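PDB 6A5K: histone-lysine N-methyltransferase, H3 lysine-9 specific SUVH6 from Arabidopsis thaliana, which methylates histone H3 using S-adenosylmethionine as methyl donor and probably links this to methylated DNA through its SRA domain. Local coordinates for residues D76-R81 with N85-H90. The protein carries 1 engineered substitution. Numbering follows the deposited sequence.
Sequences DEFQYR and NILGIH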
ATOM      1  N   ASP A  76      -1.389  11.109  -0.494  1.00 11.47           N
ATOM      2  CA  ASP A  76      -0.723  10.083  -1.303  1.00 14.01           C
ATOM      3  C   ASP A  76       0.752   9.973  -0.924  1.00 15.39           C
ATOM      4  O   ASP A  76       1.403  10.976  -0.624  1.00 12.20           O
ATOM      5  CB  ASP A  76      -0.836  10.380  -2.801  1.00 14.57           C
ATOM      6  CG  ASP A  76      -2.192   9.996  -3.387  1.00 19.55           C
ATOM      7  OD1 ASP A  76      -3.014   9.367  -2.680  1.00 20.65           O
ATOM      8  OD2 ASP A  76      -2.432  10.324  -4.571  1.00 15.95           O
ATOM      9  N   GLU A  77       1.279   8.754  -0.944  1.00 12.02           N
ATOM     10  CA  GLU A  77       2.667   8.533  -0.561  1.00 13.65           C
ATOM     11  C   GLU A  77       3.463   7.876  -1.675  1.00 15.99           C
ATOM     12  O   GLU A  77       2.901   7.189  -2.536  1.00 12.52           O
ATOM     13  CB  GLU A  77       2.742   7.688   0.717  1.00 11.63           C
ATOM     14  CG  GLU A  77       2.053   8.365   1.903  1.00 15.52           C
ATOM     15  CD  GLU A  77       2.522   7.838   3.245  1.00 17.31           C
ATOM     16  OE1 GLU A  77       3.261   6.830   3.261  1.00 17.13           O
ATOM     17  OE2 GLU A  77       2.164   8.447   4.281  1.00 18.40           O
ATOM     18  N   PHE A  78       4.771   8.106  -1.636  1.00 13.43           N
ATOM     19  CA  PHE A  78       5.710   7.661  -2.651  1.00 11.95           C
ATOM     20  C   PHE A  78       6.980   7.170  -1.958  1.00 13.33           C
ATOM     21  O   PHE A  78       7.412   7.756  -0.961  1.00 17.12           O
ATOM     22  CB  PHE A  78       6.034   8.801  -3.619  1.00 12.07           C
ATOM     23  CG  PHE A  78       4.822   9.570  -4.063  1.00 11.99           C
ATOM     24  CD1 PHE A  78       4.418  10.713  -3.377  1.00 12.41           C
ATOM     25  CD2 PHE A  78       4.062   9.131  -5.137  1.00 11.19           C
ATOM     26  CE1 PHE A  78       3.286  11.407  -3.767  1.00 14.00           C
ATOM     27  CE2 PHE A  78       2.929   9.828  -5.540  1.00 11.08           C
ATOM     28  CZ  PHE A  78       2.543  10.968  -4.851  1.00 11.11           C
ATOM     29  N   GLN A  79       7.565   6.091  -2.462  1.00 12.41           N
ATOM     30  CA  GLN A  79       8.829   5.601  -1.917  1.00 13.14           C
ATOM     31  C   GLN A  79      10.010   6.344  -2.533  1.00 18.64           C
ATOM     32  O   GLN A  79      10.948   6.752  -1.837  1.00 15.04           O
ATOM     33  CB  GLN A  79       8.989   4.101  -2.162  1.00 14.50           C
ATOM     34  CG  GLN A  79      10.262   3.528  -1.535  1.00 21.30           C
ATOM     35  CD  GLN A  79      10.471   2.066  -1.864  1.00 20.45           C
ATOM     36  OE1 GLN A  79       9.529   1.361  -2.218  1.00 17.65           O
ATOM     37  NE2 GLN A  79      11.712   1.603  -1.756  1.00 17.16           N
ATOM     38  N   TYR A  80       9.952   6.527  -3.846  1.00 14.09           N
ATOM     39  CA  TYR A  80      11.055   7.126  -4.581  1.00 15.95           C
ATOM     40  C   TYR A  80      10.708   8.503  -5.127  1.00 17.91           C
ATOM     41  O   TYR A  80       9.589   8.740  -5.590  1.00 14.57           O
ATOM     42  CB  TYR A  80      11.472   6.223  -5.735  1.00 14.56           C
ATOM     43  CG  TYR A  80      11.970   4.854  -5.334  1.00 15.79           C
ATOM     44  CD1 TYR A  80      13.280   4.668  -4.917  1.00 16.06           C
ATOM     45  CD2 TYR A  80      11.145   3.733  -5.425  1.00 16.82           C
ATOM     46  CE1 TYR A  80      13.750   3.419  -4.578  1.00 16.83           C
ATOM     47  CE2 TYR A  80      11.613   2.474  -5.078  1.00 16.68           C
ATOM     48  CZ  TYR A  80      12.915   2.327  -4.662  1.00 20.69           C
ATOM     49  OH  TYR A  80      13.401   1.089  -4.325  1.00 26.19           O
ATOM     50  N   ARG A  81      11.686   9.401  -5.090  1.00 14.33           N
ATOM     51  CA  ARG A  81      11.540  10.714  -5.696  1.00 18.28           C
ATOM     52  C   ARG A  81      11.179  10.593  -7.173  1.00 15.46           C
ATOM     53  O   ARG A  81      10.435  11.419  -7.705  1.00 17.38           O
ATOM     54  CB  ARG A  81      12.831  11.523  -5.528  1.00 23.93           C
ATOM     55  CG  ARG A  81      12.647  12.890  -4.887  1.00 32.58           C
ATOM     56  CD  ARG A  81      13.941  13.681  -4.977  1.00 43.57           C
ATOM     57  NE  ARG A  81      13.839  15.026  -4.418  1.00 44.52           N
ATOM     58  CZ  ARG A  81      14.155  15.336  -3.164  1.00 42.99           C
ATOM     59  NH1 ARG A  81      14.586  14.395  -2.331  1.00 38.20           N
ATOM     60  NH2 ARG A  81      14.035  16.585  -2.743  1.00 48.75           N
ATOM     61  N   ASN A  85       8.459  12.309 -10.632  1.00 14.15           N
ATOM     62  CA  ASN A  85       8.728  12.652 -12.028  1.00 16.33           C
ATOM     63  C   ASN A  85       7.861  11.839 -12.982  1.00 14.92           C
ATOM     64  O   ASN A  85       7.385  12.350 -13.999  1.00 15.41           O
ATOM     65  CB  ASN A  85      10.205  12.446 -12.369  1.00 21.39           C
ATOM     66  CG  ASN A  85      10.538  12.851 -13.801  1.00 37.33           C
ATOM     67  OD1 ASN A  85      10.409  14.017 -14.184  1.00 38.96           O
ATOM     68  ND2 ASN A  85      10.974  11.884 -14.598  1.00 48.54           N
ATOM     69  N   ILE A  86       7.652  10.573 -12.650  1.00 14.89           N
ATOM     70  CA  ILE A  86       6.838   9.705 -13.495  1.00 17.21           C
ATOM     71  C   ILE A  86       5.414  10.248 -13.642  1.00 16.67           C
ATOM     72  O   ILE A  86       4.817  10.184 -14.725  1.00 15.69           O
ATOM     73  CB  ILE A  86       6.813   8.269 -12.939  1.00 20.14           C
ATOM     74  CG1 ILE A  86       8.191   7.635 -13.122  1.00 17.57           C
ATOM     75  CG2 ILE A  86       5.759   7.429 -13.648  1.00 24.86           C
ATOM     76  CD1 ILE A  86       8.418   6.385 -12.300  1.00 17.14           C
ATOM     77  N   LEU A  87       4.902  10.833 -12.562  1.00 13.96           N
ATOM     78  CA  LEU A  87       3.544  11.380 -12.535  1.00 16.06           C
ATOM     79  C   LEU A  87       3.465  12.851 -12.938  1.00 13.89           C
ATOM     80  O   LEU A  87       2.370  13.389 -13.129  1.00 14.02           O
ATOM     81  CB  LEU A  87       2.943  11.213 -11.136  1.00 12.59           C
ATOM     82  CG  LEU A  87       2.770   9.790 -10.607  1.00 16.25           C
ATOM     83  CD1 LEU A  87       2.110   9.806  -9.216  1.00 15.81           C
ATOM     84  CD2 LEU A  87       1.958   8.969 -11.591  1.00 18.80           C
ATOM     85  N   GLY A  88       4.618  13.499 -13.068  1.00 14.81           N
ATOM     86  CA  GLY A  88       4.658  14.915 -13.389  1.00 15.88           C
ATOM     87  C   GLY A  88       4.273  15.810 -12.222  1.00 20.25           C
ATOM     88  O   GLY A  88       3.870  16.958 -12.415  1.00 23.63           O
ATOM     89  N   ILE A  89       4.383  15.284 -11.007  1.00 16.77           N
ATOM     90  CA  ILE A  89       4.103  16.057  -9.795  1.00 16.08           C
ATOM     91  C   ILE A  89       5.237  17.039  -9.512  1.00 18.76           C
ATOM     92  O   ILE A  89       5.016  18.183  -9.104  1.00 17.71           O
ATOM     93  CB  ILE A  89       3.932  15.140  -8.561  1.00 20.01           C
ATOM     94  CG1 ILE A  89       2.698  14.252  -8.710  1.00 26.57           C
ATOM     95  CG2 ILE A  89       3.837  15.960  -7.278  1.00 26.07           C
ATOM     96  CD1 ILE A  89       2.571  13.229  -7.605  1.00 25.04           C
ATOM     97  N   HIS A  90       6.453  16.552  -9.711  1.00 16.33           N
ATOM     98  CA  HIS A  90       7.676  17.278  -9.397  1.00 14.81           C
ATOM     99  C   HIS A  90       8.739  16.722 -10.328  1.00 18.04           C
ATOM    100  O   HIS A  90       9.062  15.538 -10.260  1.00 16.18           O
ATOM    101  CB  HIS A  90       8.058  17.094  -7.923  1.00 14.36           C
ATOM    102  CG  HIS A  90       9.224  17.923  -7.479  1.00 16.84           C
ATOM    103  ND1 HIS A  90       9.101  19.253  -7.131  1.00 17.92           N
ATOM    104  CD2 HIS A  90      10.526  17.605  -7.289  1.00 19.13           C
ATOM    105  CE1 HIS A  90      10.278  19.719  -6.756  1.00 21.73           C
ATOM    106  NE2 HIS A  90      11.163  18.743  -6.849  1.00 19.35           N
TER
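Phe78 meets Leu87 and Ile89 through the far end of its ring. Its CZ lies 3.6 Å from Ile89 CD1, and its CE2 lies 3.8 Å from Leu87 CD1. Both methyls approach the ring obliquely. The side chains of Phe78 and Ile89 run toward each other from opposite directions, while that of Leu87 comes in at a slant. In Ile89, CG1 is anti to the carbonyl carbon (chi1 -65°), and the extended branch carries CD1 out to the ring.

No hydrogen bond joins the two segments; their side-chain contacts are apolar and buried. Arg81 O and Asn85 N, one turn apart along helix 81-87, are separated by 3.6 Å. A Schellman motif ends this helix, with Gly88 at positive phi and Ile89 N bonded to Leu84 O. The chain thus turns just after Leu87, and Ile89 comes to share the same ring.

Within the SRA domain, the contact joins short strand 77-78 to the C-terminal end of the helix that follows it. Phe78 lies in that strand, which pairs antiparallel with strand 190-205, and its side chain also touches Glu83 and Leu84 of helix 81-87. Leu87 packs on Leu14 of helix 5-29, and Ile86 reaches both that helix and helix 44-54.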